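Local coordinates for pentatricopeptide repeat-containing protein 10, chloroplastic (Zea mays, PDB 4M59) that binds two similar intergenic chloroplast RNA sites, in the atpH 5'-UTR and psaJ 3'-UTR, and serves as a barrier to RNA decay, so stabilising mRNA, at residues A[462-467]-A[497-502]; A[471-476]-A[504-509]; A[488-493]-A[520-525]; A[530-535]-A[552-557]. The protein carries 4 engineered substitutions. All coordinates share one frame; numbering follows the deposited sequence.

Contact 1. Residues A[462-467]-A[497-502]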
loop_
_atom_site.group_PDB
_atom_site.type_symbol
_atom_site.label_atom_id
_atom_site.label_comp_id
_atom_site.label_asym_id
_atom_site.label_seq_id
_atom_site.Cartn_x
_atom_site.Cartn_y
_atom_site.Cartn_z
ATOM N N LEU A 462 -16.975 9.943 -7.375
ATOM C CA LEU A 462 -18.098 9.398 -6.638
ATOM C C LEU A 462 -19.360 9.545 -7.444
ATOM O O LEU A 462 -20.121 8.599 -7.609
ATOM C CB LEU A 462 -18.275 10.162 -5.334
ATOM C CG LEU A 462 -17.631 9.605 -4.076
ATOM C CD1 LEU A 462 -16.257 9.085 -4.362
ATOM C CD2 LEU A 462 -17.566 10.690 -3.043
ATOM N N LEU A 463 -19.577 10.753 -7.927
ATOM C CA LEU A 463 -20.750 11.068 -8.708
ATOM C C LEU A 463 -20.744 10.221 -9.943
ATOM O O LEU A 463 -21.775 9.789 -10.421
ATOM C CB LEU A 463 -20.725 12.531 -9.108
ATOM C CG LEU A 463 -21.948 13.049 -9.849
ATOM C CD1 LEU A 463 -23.122 13.109 -8.916
ATOM C CD2 LEU A 463 -21.678 14.406 -10.444
ATOM N N LEU A 464 -19.564 9.973 -10.463
ATOM C CA LEU A 464 -19.459 9.188 -11.652
ATOM C C LEU A 464 -19.884 7.787 -11.334
ATOM O O LEU A 464 -20.742 7.232 -11.987
ATOM C CB LEU A 464 -18.029 9.193 -12.114
ATOM C CG LEU A 464 -17.809 8.716 -13.527
ATOM C CD1 LEU A 464 -18.753 9.422 -14.432
ATOM C CD2 LEU A 464 -16.408 9.049 -13.882
ATOM N N GLN A 465 -19.271 7.222 -10.310
ATOM C CA GLN A 465 -19.594 5.878 -9.889
ATOM C C GLN A 465 -21.064 5.801 -9.551
ATOM O O GLN A 465 -21.721 4.806 -9.818
ATOM C CB GLN A 465 -18.749 5.492 -8.680
ATOM C CG GLN A 465 -17.311 5.190 -9.018
ATOM C CD GLN A 465 -16.480 4.818 -7.809
ATOM O OE1 GLN A 465 -16.713 5.300 -6.707
ATOM N NE2 GLN A 465 -15.492 3.959 -8.015
ATOM N N CYS A 466 -21.566 6.875 -8.955
ATOM C CA CYS A 466 -22.960 6.956 -8.545
ATOM C C CYS A 466 -23.903 6.769 -9.727
ATOM O O CYS A 466 -24.982 6.195 -9.584
ATOM C CB CYS A 466 -23.236 8.297 -7.867
ATOM S SG CYS A 466 -24.437 8.220 -6.519
ATOM N N TYR A 467 -23.495 7.258 -10.894
ATOM C CA TYR A 467 -24.343 7.166 -12.072
ATOM C C TYR A 467 -24.230 5.783 -12.670
ATOM O O TYR A 467 -25.118 5.311 -13.354
ATOM C CB TYR A 467 -23.904 8.179 -13.133
ATOM C CG TYR A 467 -24.355 9.608 -12.934
ATOM C CD1 TYR A 467 -25.689 9.940 -12.929
ATOM C CD2 TYR A 467 -23.438 10.628 -12.807
ATOM C CE1 TYR A 467 -26.100 11.238 -12.769
ATOM C CE2 TYR A 467 -23.842 11.936 -12.647
ATOM C CZ TYR A 467 -25.175 12.230 -12.630
ATOM O OH TYR A 467 -25.589 13.526 -12.471
ATOM N N ARG A 497 -9.903 6.721 -15.044
ATOM C CA ARG A 497 -10.031 5.359 -14.579
ATOM C C ARG A 497 -11.479 5.086 -14.246
ATOM O O ARG A 497 -12.052 4.098 -14.668
ATOM C CB ARG A 497 -9.164 5.164 -13.344
ATOM C CG ARG A 497 -9.104 3.766 -12.814
ATOM C CD ARG A 497 -8.396 3.744 -11.485
ATOM N NE ARG A 497 -8.516 2.456 -10.829
ATOM C CZ ARG A 497 -7.817 1.384 -11.169
ATOM N NH1 ARG A 497 -7.992 0.253 -10.517
ATOM N NH2 ARG A 497 -6.952 1.440 -12.161
ATOM N N THR A 498 -12.072 5.999 -13.500
ATOM C CA THR A 498 -13.455 5.894 -13.096
ATOM C C THR A 498 -14.388 5.935 -14.303
ATOM O O THR A 498 -15.562 5.638 -14.197
ATOM C CB THR A 498 -13.796 7.015 -12.102
ATOM O OG1 THR A 498 -12.793 7.061 -11.085
ATOM C CG2 THR A 498 -15.125 6.779 -11.444
ATOM N N LEU A 499 -13.849 6.280 -15.461
ATOM C CA LEU A 499 -14.655 6.407 -16.665
ATOM C C LEU A 499 -14.663 5.155 -17.506
ATOM O O LEU A 499 -15.676 4.806 -18.082
ATOM C CB LEU A 499 -14.182 7.584 -17.512
ATOM C CG LEU A 499 -14.889 8.898 -17.234
ATOM C CD1 LEU A 499 -14.295 9.984 -18.075
ATOM C CD2 LEU A 499 -16.341 8.747 -17.539
ATOM N N VAL A 500 -13.527 4.491 -17.591
ATOM C CA VAL A 500 -13.452 3.242 -18.310
ATOM C C VAL A 500 -14.374 2.251 -17.648
ATOM O O VAL A 500 -15.029 1.456 -18.301
ATOM C CB VAL A 500 -12.046 2.694 -18.272
ATOM C CG1 VAL A 500 -12.026 1.294 -18.762
ATOM C CG2 VAL A 500 -11.149 3.547 -19.109
ATOM N N ILE A 501 -14.435 2.335 -16.332
ATOM C CA ILE A 501 -15.251 1.444 -15.533
ATOM C C ILE A 501 -16.726 1.784 -15.625
ATOM O O ILE A 501 -17.553 0.917 -15.842
ATOM C CB ILE A 501 -14.808 1.500 -14.071
ATOM C CG1 ILE A 501 -13.476 0.784 -13.913
ATOM C CG2 ILE A 501 -15.832 0.865 -13.173
ATOM C CD1 ILE A 501 -12.888 0.897 -12.549
ATOM N N ALA A 502 -17.049 3.057 -15.473
ATOM C CA ALA A 502 -18.437 3.472 -15.415
ATOM C C ALA A 502 -19.125 3.337 -16.749
ATOM O O ALA A 502 -20.338 3.400 -16.830
ATOM C CB ALA A 502 -18.543 4.885 -14.918
#
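Leu464 reaches across from one helix and lodges against Thr498 and Leu499 of the next. The two helix segments run practically parallel, 3° between their N-to-C directions, with axes 9.6 Å apart at closest approach. Leu464 holds CG anti to the backbone nitrogen (chi1 -165°), which swings the isobutyl end out over the facing helix. Its CD2 does most of the touching: it lies 3.6 Å from Thr498 CG2, the two side chains lying alongside and running head to tail, and it also meets the Thr498 carbonyl oxygen. Leu499 lies across Leu464. The Leu499 side chain sets out away from the partner helix, but its tip comes back, with Leu499 CD2 3.7 Å from Leu464 CD2. Ala502, one turn on, brings only a methyl, with CB 4.1 Å from Leu464 CG, and the backbones come nearest here, 6.1 Å between the CA atoms of Gln465 and Ala502. On the more open flank, Gln465 rests CG on the Thr498 methyl CG2 at 3.6 Å. The threonine splits its duties: CG2 faces the apolar partners, while OG1 bonds to Ser461 and to the Val494 carbonyl. Such parallel packing of helices from successive repeats, here predicted PPR repeats 12 and 13, builds the PPR superhelix, and Ile501 packs on an RNA sugar. Helix 473-483 bridges helices 458-468 and 493-504, its Ile479 backing Leu464 and its Ile476 and Glu480 backing Leu499; helix 422-435 continues the row beyond Leu462, and helix 528-539 beyond Val500 and Ile501.

Contact 2. Residues A[471-476]-A[504-509]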
loop_
_atom_site.group_PDB
_atom_site.type_symbol
_atom_site.label_atom_id
_atom_site.label_comp_id
_atom_site.label_asym_id
_atom_site.label_seq_id
_atom_site.Cartn_x
_atom_site.Cartn_y
_atom_site.Cartn_z
ATOM N N GLY A 471 -27.306 3.457 -13.906
ATOM C CA GLY A 471 -27.535 3.186 -15.313
ATOM C C GLY A 471 -27.701 4.481 -16.064
ATOM O O GLY A 471 -27.985 4.501 -17.254
ATOM N N ASN A 472 -27.517 5.570 -15.338
ATOM C CA ASN A 472 -27.687 6.902 -15.864
ATOM C C ASN A 472 -26.530 7.262 -16.748
ATOM O O ASN A 472 -25.496 7.694 -16.273
ATOM C CB ASN A 472 -27.767 7.878 -14.705
ATOM C CG ASN A 472 -28.177 9.249 -15.133
ATOM O OD1 ASN A 472 -27.779 9.732 -16.181
ATOM N ND2 ASN A 472 -28.975 9.891 -14.316
ATOM N N VAL A 473 -26.713 7.095 -18.045
ATOM C CA VAL A 473 -25.649 7.318 -18.993
ATOM C C VAL A 473 -25.557 8.768 -19.388
ATOM O O VAL A 473 -24.523 9.221 -19.839
ATOM C CB VAL A 473 -25.899 6.512 -20.233
ATOM C CG1 VAL A 473 -25.582 5.077 -19.974
ATOM C CG2 VAL A 473 -27.327 6.651 -20.629
ATOM N N ALA A 474 -26.632 9.505 -19.213
ATOM C CA ALA A 474 -26.652 10.895 -19.627
ATOM C C ALA A 474 -25.868 11.789 -18.683
ATOM O O ALA A 474 -25.510 12.906 -19.032
ATOM C CB ALA A 474 -28.068 11.383 -19.755
ATOM N N GLY A 475 -25.617 11.301 -17.478
ATOM C CA GLY A 475 -24.862 12.051 -16.497
ATOM C C GLY A 475 -23.391 11.747 -16.619
ATOM O O GLY A 475 -22.549 12.533 -16.217
ATOM N N ILE A 476 -23.088 10.594 -17.175
ATOM C CA ILE A 476 -21.720 10.262 -17.473
ATOM C C ILE A 476 -21.238 11.188 -18.545
ATOM O O ILE A 476 -20.323 11.964 -18.341
ATOM C CB ILE A 476 -21.607 8.866 -18.009
ATOM C CG1 ILE A 476 -21.938 7.865 -16.913
ATOM C CG2 ILE A 476 -20.217 8.626 -18.533
ATOM C CD1 ILE A 476 -21.899 6.453 -17.376
ATOM N N PHE A 504 -18.235 0.726 -18.744
ATOM C CA PHE A 504 -18.303 -0.697 -18.934
ATOM C C PHE A 504 -19.554 -1.167 -18.261
ATOM O O PHE A 504 -20.345 -1.891 -18.838
ATOM C CB PHE A 504 -17.103 -1.376 -18.306
ATOM C CG PHE A 504 -17.075 -2.850 -18.509
ATOM C CD1 PHE A 504 -17.074 -3.380 -19.770
ATOM C CD2 PHE A 504 -17.036 -3.703 -17.443
ATOM C CE1 PHE A 504 -17.043 -4.729 -19.956
ATOM C CE2 PHE A 504 -17.005 -5.050 -17.634
ATOM C CZ PHE A 504 -17.008 -5.562 -18.890
ATOM N N LYS A 505 -19.739 -0.724 -17.029
ATOM C CA LYS A 505 -20.863 -1.158 -16.230
ATOM C C LYS A 505 -22.159 -0.787 -16.910
ATOM O O LYS A 505 -23.183 -1.422 -16.687
ATOM C CB LYS A 505 -20.809 -0.530 -14.841
ATOM N N CYS A 506 -22.101 0.245 -17.739
ATOM C CA CYS A 506 -23.256 0.703 -18.481
ATOM C C CYS A 506 -23.099 0.360 -19.953
ATOM O O CYS A 506 -23.876 0.804 -20.782
ATOM C CB CYS A 506 -23.441 2.206 -18.317
ATOM S SG CYS A 506 -23.723 2.750 -16.643
ATOM N N ARG A 507 -22.085 -0.435 -20.267
ATOM C CA ARG A 507 -21.856 -0.904 -21.628
ATOM C C ARG A 507 -21.795 0.215 -22.645
ATOM O O ARG A 507 -22.408 0.129 -23.698
ATOM C CB ARG A 507 -22.933 -1.892 -22.040
ATOM C CG ARG A 507 -23.202 -2.962 -21.023
ATOM C CD ARG A 507 -22.439 -4.226 -21.314
ATOM N NE ARG A 507 -21.562 -4.594 -20.210
ATOM C CZ ARG A 507 -21.974 -5.153 -19.080
ATOM N NH1 ARG A 507 -23.257 -5.414 -18.892
ATOM N NH2 ARG A 507 -21.101 -5.448 -18.132
ATOM N N ARG A 508 -21.058 1.266 -22.334
ATOM C CA ARG A 508 -20.856 2.336 -23.287
ATOM C C ARG A 508 -19.514 2.206 -23.944
ATOM O O ARG A 508 -18.561 2.826 -23.518
ATOM C CB ARG A 508 -20.927 3.684 -22.597
ATOM C CG ARG A 508 -22.297 4.260 -22.545
ATOM C CD ARG A 508 -22.311 5.582 -23.234
ATOM N NE ARG A 508 -21.707 6.623 -22.426
ATOM C CZ ARG A 508 -21.122 7.690 -22.935
ATOM N NH1 ARG A 508 -21.048 7.833 -24.240
ATOM N NH2 ARG A 508 -20.599 8.605 -22.145
ATOM N N LEU A 509 -19.448 1.402 -24.991
ATOM C CA LEU A 509 -18.208 1.158 -25.706
ATOM C C LEU A 509 -17.548 2.430 -26.198
ATOM O O LEU A 509 -16.346 2.615 -26.063
ATOM C CB LEU A 509 -18.472 0.257 -26.901
ATOM C CG LEU A 509 -17.415 0.383 -27.977
ATOM C CD1 LEU A 509 -16.827 -0.960 -28.235
ATOM C CD2 LEU A 509 -18.033 0.961 -29.215
#
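Cys506 sits in a Schellman motif that ends helix 493-504, and it packs against the start of helix 473-483, where Asn472 is the N-cap; the contact thus joins predicted repeats 12 and 13 of the PPR superhelix. Arg507, with positive phi, is the C-prime residue of that motif; the type I turn from Phe504 to Arg507 presents Cys506 to the other segment. The cysteine carries SG anti to its carbonyl carbon (chi1 -61°), an orientation that points sulfur between Gly471 CA, 4.1 Å from SG, and Ile476 CD1, 4.2 Å from it. Its CB meets Val473 CG1 at 3.9 Å. Ile476 has an extended second torsion (chi2 178°) and splits its two branches: CD1 goes to the cysteine, CG2 to the arginine. Arg508 is bent at both chi2 and chi3, which brings its guanidinium alongside the isoleucine, the two chains pointing opposite ways. Glu480 and Asp510 take salt bridges from NH2 and NH1 respectively, so the charge has two carboxylate partners, although across the contact its NH2 meets only a methyl. Asn472 accepts from Gly475 N at its OD1, 3.0 Å away, with the donor tilted from the carbonyl plane. At the guanidinium edge, near its plane, Arg508 NH2 lies 3.6 Å from Ile476 CG2.

Contact 3. Residues A[488-493]-A[520-525]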
loop_
_atom_site.group_PDB
_atom_site.type_symbol
_atom_site.label_atom_id
_atom_site.label_comp_id
_atom_site.label_asym_id
_atom_site.label_seq_id
_atom_site.Cartn_x
_atom_site.Cartn_y
_atom_site.Cartn_z
ATOM N N ALA A 488 -13.027 22.534 -15.374
ATOM C CA ALA A 488 -13.709 22.189 -14.131
ATOM C C ALA A 488 -13.163 20.891 -13.547
ATOM O O ALA A 488 -13.009 20.764 -12.333
ATOM C CB ALA A 488 -15.209 22.082 -14.361
ATOM N N VAL A 489 -12.872 19.928 -14.415
ATOM C CA VAL A 489 -12.338 18.645 -13.978
ATOM C C VAL A 489 -11.246 18.150 -14.922
ATOM O O VAL A 489 -11.514 17.815 -16.074
ATOM C CB VAL A 489 -13.445 17.580 -13.866
ATOM C CG1 VAL A 489 -14.268 17.533 -15.142
ATOM C CG2 VAL A 489 -12.846 16.216 -13.558
ATOM N N PHE A 490 -10.014 18.109 -14.423
ATOM C CA PHE A 490 -8.876 17.676 -15.225
ATOM C C PHE A 490 -8.881 16.165 -15.438
ATOM O O PHE A 490 -9.153 15.403 -14.504
ATOM C CB PHE A 490 -7.562 18.109 -14.571
ATOM C CG PHE A 490 -6.375 18.033 -15.488
ATOM C CD1 PHE A 490 -5.661 16.853 -15.616
ATOM C CD2 PHE A 490 -5.976 19.136 -16.220
ATOM C CE1 PHE A 490 -4.569 16.777 -16.458
ATOM C CE2 PHE A 490 -4.885 19.068 -17.065
ATOM C CZ PHE A 490 -4.180 17.887 -17.184
ATOM N N PRO A 491 -8.569 15.719 -16.648
ATOM C CA PRO A 491 -8.526 14.279 -16.920
ATOM C C PRO A 491 -7.421 13.585 -16.119
ATOM O O PRO A 491 -6.375 13.260 -16.683
ATOM C CB PRO A 491 -8.217 14.217 -18.417
ATOM C CG PRO A 491 -8.776 15.488 -18.962
ATOM C CD PRO A 491 -8.572 16.517 -17.887
ATOM N N SER A 492 -7.646 13.361 -14.825
ATOM C CA SER A 492 -6.641 12.706 -13.998
ATOM C C SER A 492 -6.768 11.190 -14.097
ATOM O O SER A 492 -7.873 10.660 -14.220
ATOM C CB SER A 492 -6.778 13.149 -12.542
ATOM O OG SER A 492 -8.114 13.514 -12.244
ATOM N N TRP A 493 -5.639 10.494 -14.046
ATOM C CA TRP A 493 -5.640 9.049 -14.149
ATOM C C TRP A 493 -6.839 8.477 -13.453
ATOM O O TRP A 493 -7.510 7.599 -13.965
ATOM C CB TRP A 493 -4.398 8.490 -13.486
ATOM C CG TRP A 493 -4.543 7.079 -13.067
ATOM C CD1 TRP A 493 -5.020 6.625 -11.884
ATOM C CD2 TRP A 493 -4.189 5.931 -13.821
ATOM N NE1 TRP A 493 -4.998 5.263 -11.856
ATOM C CE2 TRP A 493 -4.488 4.814 -13.042
ATOM C CE3 TRP A 493 -3.646 5.740 -15.084
ATOM C CZ2 TRP A 493 -4.266 3.529 -13.478
ATOM C CZ3 TRP A 493 -3.429 4.469 -15.514
ATOM C CH2 TRP A 493 -3.737 3.375 -14.717
ATOM N N LYS A 520 -4.084 6.451 -22.799
ATOM C CA LYS A 520 -2.972 6.122 -23.661
ATOM C C LYS A 520 -2.669 7.339 -24.499
ATOM O O LYS A 520 -2.374 7.230 -25.683
ATOM C CB LYS A 520 -3.323 4.940 -24.552
ATOM N N ALA A 521 -2.761 8.506 -23.877
ATOM C CA ALA A 521 -2.452 9.749 -24.547
ATOM C C ALA A 521 -2.045 10.832 -23.564
ATOM O O ALA A 521 -1.143 11.604 -23.843
ATOM C CB ALA A 521 -3.620 10.198 -25.370
ATOM N N ARG A 522 -2.715 10.892 -22.419
ATOM C CA ARG A 522 -2.363 11.866 -21.392
ATOM C C ARG A 522 -1.152 11.433 -20.585
ATOM O O ARG A 522 -0.889 11.965 -19.521
ATOM C CB ARG A 522 -3.534 12.145 -20.453
ATOM C CG ARG A 522 -4.548 13.143 -20.978
ATOM C CD ARG A 522 -3.874 14.283 -21.707
ATOM N NE ARG A 522 -4.724 15.455 -21.842
ATOM C CZ ARG A 522 -4.771 16.432 -20.948
ATOM N NH1 ARG A 522 -5.556 17.481 -21.131
ATOM N NH2 ARG A 522 -4.026 16.355 -19.860
ATOM N N GLY A 523 -0.420 10.463 -21.105
ATOM C CA GLY A 523 0.821 10.038 -20.503
ATOM C C GLY A 523 0.661 8.917 -19.510
ATOM O O GLY A 523 1.556 8.643 -18.723
ATOM N N TYR A 524 -0.477 8.251 -19.551
ATOM C CA TYR A 524 -0.749 7.245 -18.556
ATOM C C TYR A 524 -0.381 5.848 -19.002
ATOM O O TYR A 524 -0.193 5.572 -20.178
ATOM C CB TYR A 524 -2.194 7.320 -18.112
ATOM C CG TYR A 524 -2.540 8.651 -17.518
ATOM C CD1 TYR A 524 -1.628 9.338 -16.759
ATOM C CD2 TYR A 524 -3.774 9.227 -17.732
ATOM C CE1 TYR A 524 -1.938 10.557 -16.224
ATOM C CE2 TYR A 524 -4.088 10.442 -17.204
ATOM C CZ TYR A 524 -3.169 11.108 -16.452
ATOM O OH TYR A 524 -3.487 12.330 -15.917
ATOM N N ASN A 525 -0.272 4.977 -18.016
ATOM C CA ASN A 525 0.221 3.635 -18.187
ATOM C C ASN A 525 -0.801 2.720 -17.594
ATOM O O ASN A 525 -0.722 2.389 -16.423
ATOM C CB ASN A 525 1.503 3.501 -17.409
ATOM C CG ASN A 525 1.596 4.511 -16.311
ATOM O OD1 ASN A 525 2.350 5.475 -16.410
ATOM N ND2 ASN A 525 0.803 4.322 -15.264
#
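Trp493 and Tyr524 make the tight half of this contact. The tryptophan crosses over the tyrosine ring with its CB 4.1 Å above the centroid and 7° off the normal, a CH-pi contact over the face. Tyr524 returns the touch with its own CB, which abuts the edge of the indole at CE3, 3.7 Å away. Beyond the ring, Tyr524 OH donates to Pro491 O at 3.1 Å, in the carbonyl plane and on a lone pair. Pro491 is the centre of an inverse gamma turn, and that turn leaves its carbonyl facing the phenol. A phenylalanine in place of Tyr524 would probably leave the Pro491 carbonyl without this donor and the ring without its tether.

The outer part is looser. Arg522 lays its guanidinium nearly upright to the Phe490 ring, planes 77° apart, with Arg522 NH2 3.1 Å from Phe490 CZ, and Pro491 CG lies over a face of the same group at longer range. Both ends of the contact reach the second subunit, Phe490 packing on Phe490 of that chain and Asn525 on its Thr423. Both segments are interhelical loops, stacked side by side as in the superhelical array of helical hairpins of PPR proteins.

Contact 4. Residues A[530-535]-A[552-557]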
loop_
_atom_site.group_PDB
_atom_site.type_symbol
_atom_site.label_atom_id
_atom_site.label_comp_id
_atom_site.label_asym_id
_atom_site.label_seq_id
_atom_site.Cartn_x
_atom_site.Cartn_y
_atom_site.Cartn_z
ATOM N N ILE A 530 -8.181 -1.767 -16.482
ATOM C CA ILE A 530 -8.529 -1.060 -17.695
ATOM C C ILE A 530 -8.406 -1.948 -18.906
ATOM O O ILE A 530 -9.307 -2.018 -19.716
ATOM C CB ILE A 530 -7.627 0.144 -17.881
ATOM C CG1 ILE A 530 -7.977 1.207 -16.858
ATOM C CG2 ILE A 530 -7.784 0.709 -19.255
ATOM C CD1 ILE A 530 -7.109 2.396 -16.911
ATOM N N PHE A 531 -7.285 -2.627 -19.031
ATOM C CA PHE A 531 -7.056 -3.502 -20.155
ATOM C C PHE A 531 -8.169 -4.516 -20.279
ATOM O O PHE A 531 -8.831 -4.590 -21.296
ATOM C CB PHE A 531 -5.742 -4.244 -19.973
ATOM C CG PHE A 531 -4.516 -3.406 -20.197
ATOM C CD1 PHE A 531 -4.137 -3.032 -21.464
ATOM C CD2 PHE A 531 -3.715 -3.036 -19.144
ATOM C CE1 PHE A 531 -3.007 -2.287 -21.670
ATOM C CE2 PHE A 531 -2.589 -2.291 -19.354
ATOM C CZ PHE A 531 -2.233 -1.928 -20.612
ATOM N N ASN A 532 -8.372 -5.290 -19.223
ATOM C CA ASN A 532 -9.362 -6.358 -19.197
ATOM C C ASN A 532 -10.762 -5.920 -19.561
ATOM O O ASN A 532 -11.436 -6.563 -20.349
ATOM C CB ASN A 532 -9.407 -6.980 -17.814
ATOM C CG ASN A 532 -8.370 -8.027 -17.626
ATOM O OD1 ASN A 532 -7.771 -8.500 -18.583
ATOM N ND2 ASN A 532 -8.156 -8.421 -16.393
ATOM N N SER A 533 -11.197 -4.836 -18.954
ATOM C CA SER A 533 -12.496 -4.275 -19.233
ATOM C C SER A 533 -12.617 -4.021 -20.711
ATOM O O SER A 533 -13.634 -4.311 -21.317
ATOM C CB SER A 533 -12.643 -2.956 -18.526
ATOM O OG SER A 533 -12.404 -1.929 -19.457
ATOM N N MET A 534 -11.570 -3.469 -21.299
ATOM C CA MET A 534 -11.584 -3.225 -22.724
ATOM C C MET A 534 -11.654 -4.531 -23.462
ATOM O O MET A 534 -12.209 -4.614 -24.540
ATOM C CB MET A 534 -10.356 -2.443 -23.151
ATOM C CG MET A 534 -10.264 -1.094 -22.520
ATOM S SD MET A 534 -11.655 -0.050 -22.897
ATOM C CE MET A 534 -11.284 0.350 -24.583
ATOM N N LEU A 535 -11.096 -5.567 -22.872
ATOM C CA LEU A 535 -11.071 -6.842 -23.544
ATOM C C LEU A 535 -12.431 -7.487 -23.514
ATOM O O LEU A 535 -12.828 -8.140 -24.461
ATOM C CB LEU A 535 -10.064 -7.762 -22.887
ATOM C CG LEU A 535 -9.882 -9.083 -23.605
ATOM C CD1 LEU A 535 -9.398 -8.798 -24.974
ATOM C CD2 LEU A 535 -8.892 -9.922 -22.866
ATOM N N ASP A 552 -2.510 -8.461 -26.528
ATOM C CA ASP A 552 -1.086 -8.415 -26.766
ATOM C C ASP A 552 -0.537 -7.168 -26.132
ATOM O O ASP A 552 0.530 -7.178 -25.544
ATOM C CB ASP A 552 -0.805 -8.412 -28.259
ATOM C CG ASP A 552 -1.373 -9.626 -28.954
ATOM O OD1 ASP A 552 -1.776 -10.575 -28.259
ATOM O OD2 ASP A 552 -1.400 -9.638 -30.205
ATOM N N SER A 553 -1.293 -6.094 -26.232
ATOM C CA SER A 553 -0.866 -4.844 -25.663
ATOM C C SER A 553 -0.820 -4.924 -24.163
ATOM O O SER A 553 -0.241 -4.069 -23.519
ATOM C CB SER A 553 -1.785 -3.720 -26.086
ATOM O OG SER A 553 -1.304 -3.106 -27.264
ATOM N N ILE A 554 -1.458 -5.939 -23.600
ATOM C CA ILE A 554 -1.311 -6.208 -22.187
ATOM C C ILE A 554 0.059 -6.814 -22.043
ATOM O O ILE A 554 0.820 -6.460 -21.149
ATOM C CB ILE A 554 -2.341 -7.232 -21.694
ATOM C CG1 ILE A 554 -3.727 -6.607 -21.601
ATOM C CG2 ILE A 554 -1.964 -7.790 -20.337
ATOM C CD1 ILE A 554 -4.782 -7.571 -21.177
ATOM N N LYS A 555 0.378 -7.743 -22.935
ATOM C CA LYS A 555 1.674 -8.413 -22.914
ATOM C C LYS A 555 2.807 -7.423 -23.158
ATOM O O LYS A 555 3.823 -7.445 -22.459
ATOM C CB LYS A 555 1.715 -9.529 -23.958
ATOM C CG LYS A 555 0.956 -10.784 -23.558
ATOM C CD LYS A 555 1.199 -11.913 -24.543
ATOM C CE LYS A 555 0.273 -11.811 -25.743
ATOM N NZ LYS A 555 0.355 -13.015 -26.615
ATOM N N ARG A 556 2.627 -6.555 -24.148
ATOM C CA ARG A 556 3.635 -5.555 -24.481
ATOM C C ARG A 556 3.792 -4.535 -23.358
ATOM O O ARG A 556 4.759 -3.776 -23.328
ATOM C CB ARG A 556 3.270 -4.848 -25.789
ATOM C CG ARG A 556 2.977 -5.787 -26.946
ATOM C CD ARG A 556 3.963 -5.583 -28.087
ATOM N NE ARG A 556 4.215 -6.820 -28.820
ATOM C CZ ARG A 556 4.495 -6.872 -30.118
ATOM N NH1 ARG A 556 4.555 -5.758 -30.834
ATOM N NH2 ARG A 556 4.711 -8.041 -30.706
ATOM N N SER A 557 2.836 -4.525 -22.438
ATOM C CA SER A 557 2.863 -3.602 -21.311
ATOM C C SER A 557 3.750 -4.131 -20.189
ATOM O O SER A 557 4.544 -3.391 -19.609
ATOM C CB SER A 557 1.450 -3.345 -20.791
ATOM O OG SER A 557 1.465 -2.426 -19.713
#
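Phe531 leads the first segment into contact with Ile554. Its CG is anti to the carbonyl carbon (chi1 -74°), directing the ring across to the facing helix, where it lies alongside the isoleucine with the two side chains pointing opposite ways. Phe531 CB meets Ile554 CG1 at 3.5 Å, while Ile554 CA covers one ring face, offset toward the rim. At the far end of the ring, Phe531 CZ lies 3.8 Å from Ser557 OG, and CE1 is as far from the Ser553 carbonyl oxygen. An alanine here, lacking the ring, would probably leave a gap beside Ile554 and Ser557. Next comes Asn532, which lies across the end of Ile554 and sets OD1 4.1 Å from Ile554 CD1. Its ND2 bonds to Asp562, and the residue also packs on an adenine base of the bound RNA. Ser533 turns to its own helix: OG donates to Ile530 O at 3.1 Å, and Met534 N reaches that oxygen from the same face of its plane. Leu535, a turn after Phe531, packs on Thr565 of helix 563-575. Both helices lie in predicted PPR repeat 14 and form its helical hairpin. The chemistry is mainly apolar, with the aromatic-aliphatic overlap at its heart, so the pair is held by shape and burial, while Asn532, at the edge of this packing, gives its amide to a polar partner and its flank to the adenine.

How the contacts relate
Contacts 1 and 2 lie side by side, centres 9 Å apart. Contact 2 sits at the ends of the same run of helices: its 471-476 begins helix 473-483, and its 504-509 follows helix 493-504 of contact 1. Leu499 CD2 of contact 1 packs on Ile476 CG2 of contact 2 at 4.0 Å. Contact 3 is about 15 Å from contact 1, centre to centre, where its loop 488-493 leads into helix 493-504. Contact 4 touches contact 1 through Val500 and Ser533, contact 2 through Phe504, and contact 3 where Trp493 CH2 meets Ile530 CD1 at 4.1 Å. Contacts 1, 2 and 4 come within about 3 to 4 Å of the RNA at their nearest atoms; contact 3 stays about 9 Å off and, like contact 4, touches the second subunit.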